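Local atomic coordinates of N2152 (Neocallimastix frontalis, PDB entry 5U22), a protein that probably hydrolyses rare arabinosyl substrates, as a family 39 glycoside hydrolase of an anaerobic rumen fungus. Residues A[27-32]-A[333-338]; A[77-82]-A[281-286]; A[122-127]-A[172-177]; A[195-200]-A[233-238]; A[302-307]-A[374-379]. All coordinates share one frame; numbering follows the deposited sequence.

Contact 1 of 5, residues A[27-32]-A[333-338]; sequences VDCNAK and ASVDAS
V27 and C29 set small apolar groups against A333 and V335, and no hydrogen bond joins the two segments. V27 has CG1 anti to its own N (chi1 173°), which lays that methyl against A333 CB at 3.7 Å; its other branch, CG2, stands farther from the same methyl, at 4.2 Å. Two residues along each chain, C29 CB lies 4.0 Å from V335 CG2. C29 SG is 4.2 Å from V335 CG2, so both atoms of the cysteine side chain face that methyl. Past V27 the chain turns a corner through a type I turn from D28 to A31, with C29 at its second position. D28 OD1 accepts from N30 N at 2.9 Å, an Asx turn, the donor standing above the carboxylate plane. K32 has two conformers; in one of them it folds back over the bend and its NZ bonds to C29 O, a placement best taken as tentative. All this belongs to the beta domain: strand 315-320 pairs with 23-28, 31-35 and 330-336, F344 of strand 341-347 packs on both V27 and A333, and L361 and P362 of a loop touch C29 and V335.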
# COMPACT_ATOMS: atom_id res chain seq x y z
N VAL A 27 -17.68 12.65 -5.03
CA VAL A 27 -17.56 12.14 -3.67
C VAL A 27 -18.96 12.08 -3.09
O VAL A 27 -19.67 13.10 -3.08
CB VAL A 27 -16.65 13.05 -2.82
CG1 VAL A 27 -16.65 12.62 -1.36
CG2 VAL A 27 -15.24 13.08 -3.39
N ASP A 28 -19.39 10.91 -2.63
CA ASP A 28 -20.68 10.76 -1.97
C ASP A 28 -20.42 10.61 -0.47
O ASP A 28 -20.08 9.51 -0.01
CB ASP A 28 -21.47 9.57 -2.51
CG ASP A 28 -22.87 9.48 -1.91
OD1 ASP A 28 -23.13 10.12 -0.86
OD2 ASP A 28 -23.72 8.78 -2.49
N CYS A 29 -20.63 11.68 0.28
CA CYS A 29 -20.29 11.64 1.70
C CYS A 29 -21.18 10.70 2.50
O CYS A 29 -20.83 10.38 3.64
CB CYS A 29 -20.36 13.05 2.29
SG CYS A 29 -19.26 14.21 1.45
N ASN A 30 -22.30 10.23 1.95
CA ASN A 30 -23.14 9.25 2.63
C ASN A 30 -22.73 7.81 2.37
O ASN A 30 -23.21 6.91 3.07
CB ASN A 30 -24.61 9.42 2.23
CG ASN A 30 -25.33 10.41 3.10
OD1 ASN A 30 -24.80 10.87 4.11
ND2 ASN A 30 -26.55 10.76 2.71
N ALA A 31 -21.89 7.57 1.38
CA ALA A 31 -21.55 6.21 0.95
C ALA A 31 -20.29 5.77 1.67
O ALA A 31 -19.17 5.82 1.15
CB ALA A 31 -21.42 6.17 -0.57
N LYS A 32 -20.48 5.30 2.91
CA LYS A 32 -19.36 4.87 3.74
C LYS A 32 -18.78 3.56 3.24
O LYS A 32 -19.51 2.60 2.98
CB LYS A 32 -19.82 4.72 5.19
CG LYS A 32 -19.57 5.92 6.09
CD LYS A 32 -20.25 7.19 5.60
CE LYS A 32 -20.24 8.25 6.69
NZ LYS A 32 -20.62 9.60 6.20
N ALA A 333 -11.51 9.65 -0.22
CA ALA A 333 -12.14 10.72 0.55
C ALA A 333 -12.51 10.20 1.92
O ALA A 333 -12.90 9.04 2.07
CB ALA A 333 -13.38 11.26 -0.15
N SER A 334 -12.41 11.07 2.93
CA SER A 334 -12.79 10.72 4.29
C SER A 334 -13.72 11.78 4.85
O SER A 334 -13.67 12.96 4.48
CB SER A 334 -11.55 10.56 5.19
OG SER A 334 -10.88 11.80 5.32
N VAL A 335 -14.61 11.34 5.75
CA VAL A 335 -15.51 12.24 6.47
C VAL A 335 -15.37 11.93 7.95
O VAL A 335 -15.44 10.77 8.35
CB VAL A 335 -16.97 12.08 6.03
CG1 VAL A 335 -17.87 13.00 6.88
CG2 VAL A 335 -17.14 12.36 4.56
N ASP A 336 -15.20 12.98 8.76
CA ASP A 336 -15.04 12.84 10.21
C ASP A 336 -16.03 13.78 10.90
O ASP A 336 -15.84 15.00 10.87
CB ASP A 336 -13.61 13.16 10.62
CG ASP A 336 -13.33 12.89 12.09
OD1 ASP A 336 -14.25 13.00 12.93
OD2 ASP A 336 -12.17 12.57 12.42
N ALA A 337 -17.06 13.21 11.54
CA ALA A 337 -18.06 14.04 12.20
C ALA A 337 -17.60 14.61 13.54
O ALA A 337 -18.22 15.56 14.03
CB ALA A 337 -19.35 13.23 12.43
N SER A 338 -16.54 14.06 14.14
CA SER A 338 -16.04 14.61 15.39
C SER A 338 -15.06 15.75 15.16
O SER A 338 -15.11 16.77 15.84
CB SER A 338 -15.40 13.53 16.26
OG SER A 338 -16.36 12.91 17.09

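Contact 2 of 5, residues A[77-82]-A[281-286]; sequences RQQPIG and WFVPHP
I81 and P286 meet at about a right angle, the ethyl branch of the isoleucine set against the CB-CG edge of the pyrrolidine ring. I81 CG1 touches P286 CG at 3.7 Å, I81 CD1 stands almost as near it, at 3.8 Å, and both lie within 3.9 Å of P286 CB. With chi1 at 77°, CG1 sits between the backbone N and carbonyl carbon, and from there the branch extends to the proline. Q79 and V283 form the second pair, again nearly perpendicular. The glutamine chain bends at chi2 (-67°) and brings its amide up to V283 CG1, the methyl being 3.8 Å from OE1 and equally far from NE2. A water bridges this side: it donates to V283 O at 2.8 Å and, weakly, to Q79 OE1 at 3.4 Å. An alanine in place of I81 would probably leave the P286 ring edge without its apolar partner and open a gap between the loops. These follow strands 66-70 and 275-278, first and last of the parallel sheet, and the side chain of V283 lies about 4 Å from a bound buffer molecule. In glycoside hydrolases with a TIM barrel, such loops carry the substrate cleft.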
# COMPACT_ATOMS: atom_id res chain seq x y z
N ARG A 77 22.70 -12.79 2.72
CA ARG A 77 21.27 -12.56 2.59
C ARG A 77 21.00 -11.85 1.27
O ARG A 77 21.91 -11.54 0.49
CB ARG A 77 20.76 -11.76 3.79
CG ARG A 77 21.22 -12.29 5.14
CD ARG A 77 21.00 -13.77 5.32
NE ARG A 77 21.17 -14.14 6.72
CZ ARG A 77 20.88 -15.33 7.22
NH1 ARG A 77 20.41 -16.28 6.43
NH2 ARG A 77 21.05 -15.57 8.51
N GLN A 78 19.72 -11.60 1.00
CA GLN A 78 19.36 -10.91 -0.24
C GLN A 78 19.97 -9.52 -0.30
O GLN A 78 20.50 -9.11 -1.34
CB GLN A 78 17.85 -10.82 -0.39
CG GLN A 78 17.37 -10.10 -1.66
CD GLN A 78 17.61 -10.87 -2.95
OE1 GLN A 78 17.53 -10.30 -4.03
NE2 GLN A 78 17.89 -12.16 -2.85
N GLN A 79 19.89 -8.77 0.79
CA GLN A 79 20.38 -7.40 0.82
C GLN A 79 21.19 -7.15 2.08
O GLN A 79 21.07 -7.90 3.07
CB GLN A 79 19.21 -6.40 0.75
CG GLN A 79 18.39 -6.48 -0.53
CD GLN A 79 19.17 -6.05 -1.77
OE1 GLN A 79 20.21 -5.40 -1.66
NE2 GLN A 79 18.65 -6.38 -2.94
N PRO A 80 22.03 -6.11 2.09
CA PRO A 80 22.82 -5.81 3.30
C PRO A 80 22.01 -5.18 4.43
O PRO A 80 22.53 -5.11 5.55
CB PRO A 80 23.88 -4.82 2.79
CG PRO A 80 23.32 -4.26 1.53
CD PRO A 80 22.48 -5.35 0.92
N ILE A 81 20.78 -4.72 4.17
CA ILE A 81 20.01 -3.93 5.12
C ILE A 81 18.59 -4.47 5.25
O ILE A 81 18.11 -5.24 4.42
CB ILE A 81 19.95 -2.43 4.73
CG1 ILE A 81 18.95 -2.17 3.59
CG2 ILE A 81 21.33 -1.87 4.41
CD1 ILE A 81 19.25 -2.84 2.25
N GLY A 82 17.91 -4.03 6.32
CA GLY A 82 16.47 -4.14 6.44
C GLY A 82 15.94 -5.13 7.45
O GLY A 82 14.75 -5.44 7.40
N TRP A 281 12.09 -0.13 -6.07
CA TRP A 281 12.76 -0.31 -7.35
C TRP A 281 14.21 0.16 -7.33
O TRP A 281 15.00 -0.31 -8.15
CB TRP A 281 12.03 0.43 -8.47
CG TRP A 281 10.88 -0.33 -9.04
CD1 TRP A 281 9.57 0.05 -9.05
CD2 TRP A 281 10.93 -1.60 -9.69
NE1 TRP A 281 8.81 -0.90 -9.68
CE2 TRP A 281 9.62 -1.93 -10.08
CE3 TRP A 281 11.97 -2.50 -10.00
CZ2 TRP A 281 9.31 -3.11 -10.75
CZ3 TRP A 281 11.66 -3.66 -10.66
CH2 TRP A 281 10.34 -3.96 -11.03
N PHE A 282 14.57 1.08 -6.43
CA PHE A 282 15.89 1.71 -6.46
C PHE A 282 16.72 1.14 -5.33
O PHE A 282 16.83 1.70 -4.24
CB PHE A 282 15.72 3.21 -6.42
CG PHE A 282 14.90 3.69 -7.56
CD1 PHE A 282 15.44 3.70 -8.83
CD2 PHE A 282 13.56 3.98 -7.40
CE1 PHE A 282 14.67 4.07 -9.92
CE2 PHE A 282 12.79 4.35 -8.48
CZ PHE A 282 13.35 4.40 -9.75
N VAL A 283 17.32 -0.02 -5.62
CA VAL A 283 18.06 -0.82 -4.65
C VAL A 283 19.22 -0.04 -4.02
O VAL A 283 19.48 -0.24 -2.83
CB VAL A 283 18.53 -2.12 -5.32
CG1 VAL A 283 19.43 -2.92 -4.39
CG2 VAL A 283 17.32 -2.97 -5.67
N PRO A 284 19.91 0.87 -4.73
CA PRO A 284 20.93 1.68 -4.04
C PRO A 284 20.40 2.56 -2.91
O PRO A 284 21.21 3.03 -2.11
CB PRO A 284 21.52 2.55 -5.16
CG PRO A 284 21.35 1.72 -6.38
CD PRO A 284 20.00 1.05 -6.19
N HIS A 285 19.10 2.80 -2.82
CA HIS A 285 18.55 3.79 -1.88
C HIS A 285 17.42 3.22 -1.03
O HIS A 285 16.29 3.73 -1.05
CB HIS A 285 18.10 5.03 -2.65
CG HIS A 285 19.15 5.60 -3.55
ND1 HIS A 285 20.39 5.99 -3.10
CD2 HIS A 285 19.14 5.86 -4.88
CE1 HIS A 285 21.11 6.45 -4.11
NE2 HIS A 285 20.37 6.39 -5.20
N PRO A 286 17.70 2.21 -0.22
CA PRO A 286 16.67 1.71 0.70
C PRO A 286 16.41 2.72 1.80
O PRO A 286 17.21 3.63 2.04
CB PRO A 286 17.29 0.43 1.26
CG PRO A 286 18.77 0.75 1.26
CD PRO A 286 19.01 1.58 0.02
O HOH W 1 20.86 -2.11 -1.22

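Contact 3 of 5, residues A[122-127]-A[172-177]; sequences NEIRSF and RQIDPN
This is helix-to-helix packing on the outside of the TIM barrel: helix 117-134 meets the C-terminal end of helix 160-174, the two lying on either side of strand 139-143 in chain order. I174, in the last turn of its helix, does most of the touching. Its CG1 takes the cramped place between backbone N and carbonyl carbon (chi1 70°); with chi2 extended (-179°), CD1 then reaches the first helix. There CD1 lies 4.3 Å from I124 CG2 and 4.2 Å from both CA and CG of R125. I124 is buried and also packs on T167, L170 and L171 of the second helix, so I174 closes the row at its end. Just past it, D175 leaves helical geometry and forms a salt bridge with K131, a charged link back to helix 117-134. R125 runs at about a right angle to I174, extended from CG to NE, and its guanidinium meets the isoleucine at a slant, with R125 NH1 3.6 Å from I174 CG2.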
# COMPACT_ATOMS: atom_id res chain seq x y z
N ASN A 122 16.22 -24.86 8.14
CA ASN A 122 17.10 -24.42 9.22
C ASN A 122 17.09 -22.90 9.37
O ASN A 122 16.99 -22.38 10.48
CB ASN A 122 18.53 -24.92 8.96
CG ASN A 122 18.66 -26.41 9.19
OD1 ASN A 122 18.01 -26.98 10.07
ND2 ASN A 122 19.50 -27.07 8.38
N GLU A 123 17.17 -22.18 8.25
CA GLU A 123 17.15 -20.72 8.33
C GLU A 123 15.83 -20.21 8.87
O GLU A 123 15.81 -19.28 9.69
CB GLU A 123 17.44 -20.12 6.95
CG GLU A 123 18.88 -20.29 6.50
CD GLU A 123 19.85 -19.62 7.44
OE1 GLU A 123 19.59 -18.47 7.84
OE2 GLU A 123 20.87 -20.24 7.80
N ILE A 124 14.70 -20.79 8.43
CA ILE A 124 13.40 -20.36 8.94
C ILE A 124 13.30 -20.63 10.43
O ILE A 124 12.87 -19.76 11.20
CB ILE A 124 12.26 -21.04 8.16
CG1 ILE A 124 12.18 -20.46 6.74
CG2 ILE A 124 10.93 -20.83 8.84
CD1 ILE A 124 11.19 -21.17 5.85
N ARG A 125 13.74 -21.81 10.88
CA ARG A 125 13.67 -22.13 12.31
C ARG A 125 14.50 -21.16 13.13
O ARG A 125 14.07 -20.70 14.20
CB ARG A 125 14.15 -23.55 12.58
CG ARG A 125 13.22 -24.65 12.15
CD ARG A 125 13.87 -26.00 12.48
NE ARG A 125 13.14 -27.11 11.89
CZ ARG A 125 12.00 -27.58 12.39
NH1 ARG A 125 11.48 -27.03 13.48
NH2 ARG A 125 11.39 -28.60 11.81
N SER A 126 15.72 -20.86 12.68
CA SER A 126 16.55 -19.89 13.38
C SER A 126 15.88 -18.52 13.42
O SER A 126 15.92 -17.84 14.45
CB SER A 126 17.93 -19.80 12.72
OG SER A 126 18.69 -18.76 13.32
N PHE A 127 15.25 -18.10 12.31
CA PHE A 127 14.58 -16.81 12.32
C PHE A 127 13.41 -16.81 13.31
O PHE A 127 13.22 -15.85 14.06
CB PHE A 127 14.07 -16.41 10.94
CG PHE A 127 13.13 -15.25 10.99
CD1 PHE A 127 13.62 -13.97 11.21
CD2 PHE A 127 11.75 -15.45 10.97
CE1 PHE A 127 12.75 -12.89 11.35
CE2 PHE A 127 10.87 -14.37 11.10
CZ PHE A 127 11.38 -13.09 11.29
N ARG A 172 3.05 -23.47 10.59
CA ARG A 172 1.94 -23.76 11.49
C ARG A 172 2.41 -24.51 12.73
O ARG A 172 1.80 -24.39 13.79
CB ARG A 172 0.86 -24.57 10.77
CG ARG A 172 0.06 -23.80 9.74
CD ARG A 172 -0.70 -22.62 10.34
NE ARG A 172 -1.74 -22.18 9.42
CZ ARG A 172 -2.12 -20.92 9.26
NH1 ARG A 172 -1.53 -19.95 9.93
NH2 ARG A 172 -3.08 -20.62 8.39
N GLN A 173 3.47 -25.29 12.60
CA GLN A 173 4.01 -26.02 13.74
C GLN A 173 4.82 -25.10 14.65
O GLN A 173 4.63 -25.11 15.87
CB GLN A 173 4.87 -27.19 13.25
N ILE A 174 5.72 -24.28 14.09
CA ILE A 174 6.66 -23.53 14.93
C ILE A 174 6.23 -22.09 15.23
O ILE A 174 6.80 -21.48 16.14
CB ILE A 174 8.08 -23.54 14.33
CG1 ILE A 174 8.16 -22.70 13.05
CG2 ILE A 174 8.54 -24.98 14.07
CD1 ILE A 174 9.56 -22.70 12.42
N ASP A 175 5.26 -21.53 14.51
CA ASP A 175 4.75 -20.19 14.80
C ASP A 175 3.24 -20.18 14.57
O ASP A 175 2.72 -19.46 13.71
CB ASP A 175 5.47 -19.14 13.94
CG ASP A 175 5.27 -17.71 14.44
OD1 ASP A 175 4.62 -17.52 15.50
OD2 ASP A 175 5.77 -16.77 13.78
N PRO A 176 2.50 -20.98 15.34
CA PRO A 176 1.09 -21.26 14.99
C PRO A 176 0.18 -20.05 15.05
O PRO A 176 -0.85 -20.02 14.36
CB PRO A 176 0.69 -22.32 16.03
CG PRO A 176 1.59 -22.07 17.19
CD PRO A 176 2.91 -21.65 16.58
N ASN A 177 0.51 -19.04 15.84
CA ASN A 177 -0.37 -17.90 15.98
C ASN A 177 -0.07 -16.77 15.00
O ASN A 177 -0.75 -15.74 15.03
CB ASN A 177 -0.31 -17.41 17.42
CG ASN A 177 -0.72 -18.48 18.39
OD1 ASN A 177 -1.73 -19.16 18.17
ND2 ASN A 177 0.07 -18.69 19.43

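Contact 4 of 5, residues A[195-200]-A[233-238]; sequences NFLQFS and KSLGIS
Two neighbouring outer helices of the TIM barrel, 190-202 and 221-235, pack here, next to the Schellman motif that ends the second. G236, at positive phi (70°), turns the chain out of the helix, its N bonding to K233 O at 3.3 Å, and the turn places L235 and I237 both facing the first helix. L235 spreads its two methyls over adjacent residues. CD1 meets L197 CB at 3.7 Å, while CD2 lies 3.8 Å from Q198 NE2 and from Q198 CG, the glutamine chain running across the leucine at about a right angle and extended beyond CG. I237 brings CD1 to the same L197 CB, at 3.8 Å, and to L197 CD2 at 4.1 Å, the two side chains crossing at a slant. Thus L197 CB is met by two terminal methyls, from the residues before and after G236 in sequence. K201 NZ takes up the carbonyl of L235, and Y228 and L231 of the second helix also touch L197. Apolar packing of this kind between consecutive helices of the outer layer is characteristic of the (beta/alpha)8 barrel.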
# COMPACT_ATOMS: atom_id res chain seq x y z
N ASN A 195 -5.38 -21.63 -9.95
CA ASN A 195 -4.59 -22.85 -9.73
C ASN A 195 -4.03 -22.87 -8.32
O ASN A 195 -4.07 -23.90 -7.63
CB ASN A 195 -3.48 -22.95 -10.77
CG ASN A 195 -3.91 -23.68 -12.05
OD1 ASN A 195 -4.62 -24.70 -11.99
ND2 ASN A 195 -3.48 -23.18 -13.20
N PHE A 196 -3.52 -21.74 -7.85
CA PHE A 196 -2.97 -21.69 -6.50
C PHE A 196 -4.06 -21.85 -5.44
O PHE A 196 -3.85 -22.55 -4.43
CB PHE A 196 -2.23 -20.38 -6.27
CG PHE A 196 -1.82 -20.19 -4.84
CD1 PHE A 196 -0.76 -20.91 -4.32
CD2 PHE A 196 -2.51 -19.32 -4.01
CE1 PHE A 196 -0.37 -20.76 -3.01
CE2 PHE A 196 -2.13 -19.17 -2.68
CZ PHE A 196 -1.06 -19.89 -2.18
N LEU A 197 -5.20 -21.19 -5.62
CA LEU A 197 -6.28 -21.32 -4.65
C LEU A 197 -6.83 -22.74 -4.62
O LEU A 197 -7.12 -23.28 -3.55
CB LEU A 197 -7.40 -20.33 -4.96
CG LEU A 197 -7.00 -18.88 -4.73
CD1 LEU A 197 -8.13 -17.95 -5.18
CD2 LEU A 197 -6.65 -18.66 -3.27
N GLN A 198 -7.01 -23.35 -5.80
CA GLN A 198 -7.50 -24.72 -5.84
C GLN A 198 -6.53 -25.67 -5.15
O GLN A 198 -6.94 -26.52 -4.34
CB GLN A 198 -7.74 -25.14 -7.29
CG GLN A 198 -9.02 -24.57 -7.88
CD GLN A 198 -9.24 -25.00 -9.33
OE1 GLN A 198 -8.29 -25.15 -10.09
NE2 GLN A 198 -10.50 -25.16 -9.72
N PHE A 199 -5.24 -25.53 -5.44
CA PHE A 199 -4.22 -26.34 -4.76
C PHE A 199 -4.27 -26.13 -3.25
O PHE A 199 -4.21 -27.10 -2.48
CB PHE A 199 -2.83 -25.99 -5.30
CG PHE A 199 -1.72 -26.62 -4.52
CD1 PHE A 199 -1.27 -27.90 -4.83
CD2 PHE A 199 -1.13 -25.95 -3.45
CE1 PHE A 199 -0.24 -28.49 -4.10
CE2 PHE A 199 -0.11 -26.54 -2.71
CZ PHE A 199 0.34 -27.81 -3.04
N SER A 200 -4.38 -24.88 -2.81
CA SER A 200 -4.22 -24.57 -1.40
C SER A 200 -5.46 -24.95 -0.59
O SER A 200 -5.34 -25.38 0.56
CB SER A 200 -3.89 -23.09 -1.23
OG SER A 200 -2.61 -22.82 -1.78
N LYS A 233 -15.43 -16.73 -4.19
CA LYS A 233 -16.83 -17.17 -4.15
C LYS A 233 -17.02 -18.46 -4.93
O LYS A 233 -17.64 -19.41 -4.43
CB LYS A 233 -17.74 -16.06 -4.67
CG LYS A 233 -18.13 -15.06 -3.60
CD LYS A 233 -19.18 -14.10 -4.11
CE LYS A 233 -18.55 -12.96 -4.88
N SER A 234 -16.51 -18.52 -6.16
CA SER A 234 -16.74 -19.69 -7.00
C SER A 234 -16.03 -20.93 -6.47
O SER A 234 -16.48 -22.05 -6.74
CB SER A 234 -16.30 -19.40 -8.43
OG SER A 234 -14.90 -19.47 -8.57
N LEU A 235 -14.95 -20.77 -5.71
CA LEU A 235 -14.21 -21.91 -5.18
C LEU A 235 -14.59 -22.25 -3.74
O LEU A 235 -14.04 -23.21 -3.18
CB LEU A 235 -12.70 -21.65 -5.27
CG LEU A 235 -12.09 -21.43 -6.66
CD1 LEU A 235 -10.59 -21.15 -6.55
CD2 LEU A 235 -12.33 -22.66 -7.53
N GLY A 236 -15.50 -21.50 -3.12
CA GLY A 236 -15.91 -21.78 -1.76
C GLY A 236 -14.83 -21.49 -0.72
O GLY A 236 -14.60 -22.30 0.18
N ILE A 237 -14.16 -20.35 -0.85
CA ILE A 237 -13.11 -19.93 0.07
C ILE A 237 -13.61 -18.71 0.82
O ILE A 237 -14.07 -17.74 0.20
CB ILE A 237 -11.80 -19.63 -0.69
CG1 ILE A 237 -11.31 -20.90 -1.40
CG2 ILE A 237 -10.74 -19.09 0.26
CD1 ILE A 237 -10.14 -20.68 -2.34
N SER A 238 -13.55 -18.75 2.15
CA SER A 238 -13.97 -17.60 2.93
C SER A 238 -13.04 -16.42 2.65
O SER A 238 -11.84 -16.58 2.45
CB SER A 238 -14.01 -17.92 4.42
OG SER A 238 -12.78 -18.45 4.87

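Contact 5 of 5, residues A[302-307]-A[374-379]; sequences GWYFYK and EKIDWK
I376, at the end of strand 368-376, packs its side chain against Y304 and F305 of helix 301-310. From CB, which points to the helix, two branches part. CG1 is anti to the backbone N (chi1 180°) and lies 4.0 Å from Y304 CB. The chain then turns at chi2, 71°, so that the tip, CD1, comes to 3.8 Å from Y304 CB and 4.1 Å from Y304 CD1; the methyl meets the root of the tyrosine ring obliquely, while the rest of that ring leads away. The other branch, CG2, goes to F305 and touches F305 CD1 at 4.1 Å, at a slant to the ring. W303 CE3 lies over one face of the Y304 ring, 3.9 Å above its centre. Cutting I376 back to alanine would probably leave Y304 CB and F305 CD1 without their apolar partner on the strand, and the helix less firmly seated there. Beside it, K375 and D377 form a salt bridge, NZ to OD2 at 2.8 Å. I376 is also touched by A301 and W308 of helix 301-310. That helix packs on strand 368-376 of the mixed sheet, which pairs with 389-397 and 415-422, while F305 packs on P258 and A262 of helix 258-270, so barrel and beta domain meet here.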
# COMPACT_ATOMS: atom_id res chain seq x y z
N GLY A 302 6.13 13.13 -2.59
CA GLY A 302 5.25 12.06 -2.16
C GLY A 302 5.06 12.00 -0.66
O GLY A 302 4.00 11.60 -0.18
N TRP A 303 6.08 12.39 0.11
CA TRP A 303 5.93 12.41 1.56
C TRP A 303 4.72 13.25 1.95
O TRP A 303 3.89 12.84 2.76
CB TRP A 303 7.19 12.96 2.21
CG TRP A 303 7.21 12.75 3.69
CD1 TRP A 303 7.79 11.71 4.36
CD2 TRP A 303 6.63 13.60 4.69
NE1 TRP A 303 7.59 11.86 5.71
CE2 TRP A 303 6.89 13.01 5.94
CE3 TRP A 303 5.91 14.80 4.65
CZ2 TRP A 303 6.45 13.58 7.15
CZ3 TRP A 303 5.47 15.37 5.85
CH2 TRP A 303 5.75 14.75 7.08
N TYR A 304 4.60 14.43 1.34
CA TYR A 304 3.51 15.33 1.70
C TYR A 304 2.15 14.76 1.28
O TYR A 304 1.16 14.93 2.00
CB TYR A 304 3.75 16.70 1.10
CG TYR A 304 4.90 17.43 1.77
CD1 TYR A 304 6.18 17.39 1.23
CD2 TYR A 304 4.69 18.14 2.95
CE1 TYR A 304 7.24 18.06 1.86
CE2 TYR A 304 5.74 18.81 3.58
CZ TYR A 304 7.00 18.77 3.02
OH TYR A 304 8.03 19.43 3.66
N PHE A 305 2.09 14.09 0.12
CA PHE A 305 0.83 13.47 -0.28
C PHE A 305 0.44 12.36 0.69
O PHE A 305 -0.72 12.29 1.13
CB PHE A 305 0.89 12.93 -1.72
CG PHE A 305 -0.46 12.59 -2.30
CD1 PHE A 305 -1.33 13.60 -2.70
CD2 PHE A 305 -0.88 11.27 -2.40
CE1 PHE A 305 -2.59 13.30 -3.21
CE2 PHE A 305 -2.14 10.96 -2.92
CZ PHE A 305 -2.99 11.98 -3.31
N TYR A 306 1.39 11.51 1.08
CA TYR A 306 1.08 10.44 2.02
C TYR A 306 0.81 10.99 3.42
O TYR A 306 0.10 10.34 4.20
CB TYR A 306 2.20 9.40 2.02
CG TYR A 306 2.02 8.40 0.88
CD1 TYR A 306 2.34 8.74 -0.43
CD2 TYR A 306 1.49 7.14 1.12
CE1 TYR A 306 2.16 7.83 -1.47
CE2 TYR A 306 1.31 6.22 0.10
CZ TYR A 306 1.64 6.57 -1.19
OH TYR A 306 1.46 5.63 -2.18
N LYS A 307 1.33 12.17 3.76
CA LYS A 307 0.98 12.79 5.03
C LYS A 307 -0.50 13.19 5.04
O LYS A 307 -1.21 12.95 6.02
CB LYS A 307 1.89 14.00 5.28
CG LYS A 307 1.48 14.87 6.48
CD LYS A 307 1.81 14.21 7.80
CE LYS A 307 1.46 15.14 8.98
NZ LYS A 307 1.14 14.37 10.20
N GLU A 374 -5.48 22.53 -2.14
CA GLU A 374 -4.02 22.55 -2.15
C GLU A 374 -3.47 21.59 -3.21
O GLU A 374 -4.15 20.65 -3.64
CB GLU A 374 -3.43 22.14 -0.80
CG GLU A 374 -3.98 22.87 0.38
CD GLU A 374 -3.46 22.29 1.67
OE1 GLU A 374 -2.26 22.48 1.94
OE2 GLU A 374 -4.23 21.63 2.39
N LYS A 375 -2.21 21.82 -3.58
CA LYS A 375 -1.50 20.91 -4.47
C LYS A 375 -0.09 20.66 -3.94
O LYS A 375 0.49 21.51 -3.26
CB LYS A 375 -1.42 21.43 -5.91
CG LYS A 375 -0.61 22.71 -6.07
CD LYS A 375 -0.54 23.11 -7.53
CE LYS A 375 0.03 24.52 -7.73
NZ LYS A 375 1.43 24.62 -7.26
N ILE A 376 0.44 19.50 -4.28
CA ILE A 376 1.84 19.19 -4.02
C ILE A 376 2.45 18.85 -5.37
O ILE A 376 2.02 17.89 -6.03
CB ILE A 376 2.02 18.05 -3.00
CG1 ILE A 376 3.50 17.77 -2.78
CG2 ILE A 376 1.24 16.77 -3.39
CD1 ILE A 376 4.19 18.87 -2.01
N ASP A 377 3.40 19.66 -5.82
CA ASP A 377 3.96 19.46 -7.14
C ASP A 377 5.14 18.49 -7.08
O ASP A 377 5.80 18.34 -6.06
CB ASP A 377 4.40 20.79 -7.77
CG ASP A 377 3.23 21.69 -8.10
OD1 ASP A 377 2.12 21.17 -8.33
OD2 ASP A 377 3.42 22.92 -8.13
N TRP A 378 5.41 17.86 -8.22
CA TRP A 378 6.45 16.85 -8.33
C TRP A 378 7.30 17.11 -9.55
O TRP A 378 6.76 17.40 -10.63
CB TRP A 378 5.80 15.47 -8.41
CG TRP A 378 6.67 14.32 -8.76
CD1 TRP A 378 7.25 13.44 -7.89
CD2 TRP A 378 7.00 13.87 -10.08
NE1 TRP A 378 7.94 12.47 -8.59
CE2 TRP A 378 7.80 12.71 -9.93
CE3 TRP A 378 6.71 14.33 -11.36
CZ2 TRP A 378 8.31 12.02 -11.03
CZ3 TRP A 378 7.22 13.63 -12.45
CH2 TRP A 378 8.01 12.50 -12.27
N LYS A 379 8.63 17.04 -9.38
CA LYS A 379 9.59 17.07 -10.47
C LYS A 379 10.23 15.71 -10.71
O LYS A 379 10.35 15.27 -11.85
CB LYS A 379 10.70 18.10 -10.17
CG LYS A 379 10.20 19.53 -10.04
CD LYS A 379 10.66 20.38 -11.20
CE LYS A 379 10.13 21.80 -11.07
NZ LYS A 379 10.33 22.35 -9.69

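From the N terminus, the corner between strands 23-28 and 31-35 packs on strand 330-336 in contact 1, which closes the longest loop, around the whole barrel. Inside it, contact 2 opens after strand 66-70 and closes after 275-278, bringing the first and last strands' loops together. Contacts 3 and 4 are nested within contact 2, in series, each joining neighbouring outer helices; contact 3 touches contact 2 through the salt bridge of R77 NH1 and E123 OE1. Contact 5 opens after contact 2 has closed and crosses contact 1; it joins helix 301-310 to strand 368-376, barrel to beta domain. Contacts 1 and 5 reach the same sheet, their centres about 22 Å apart.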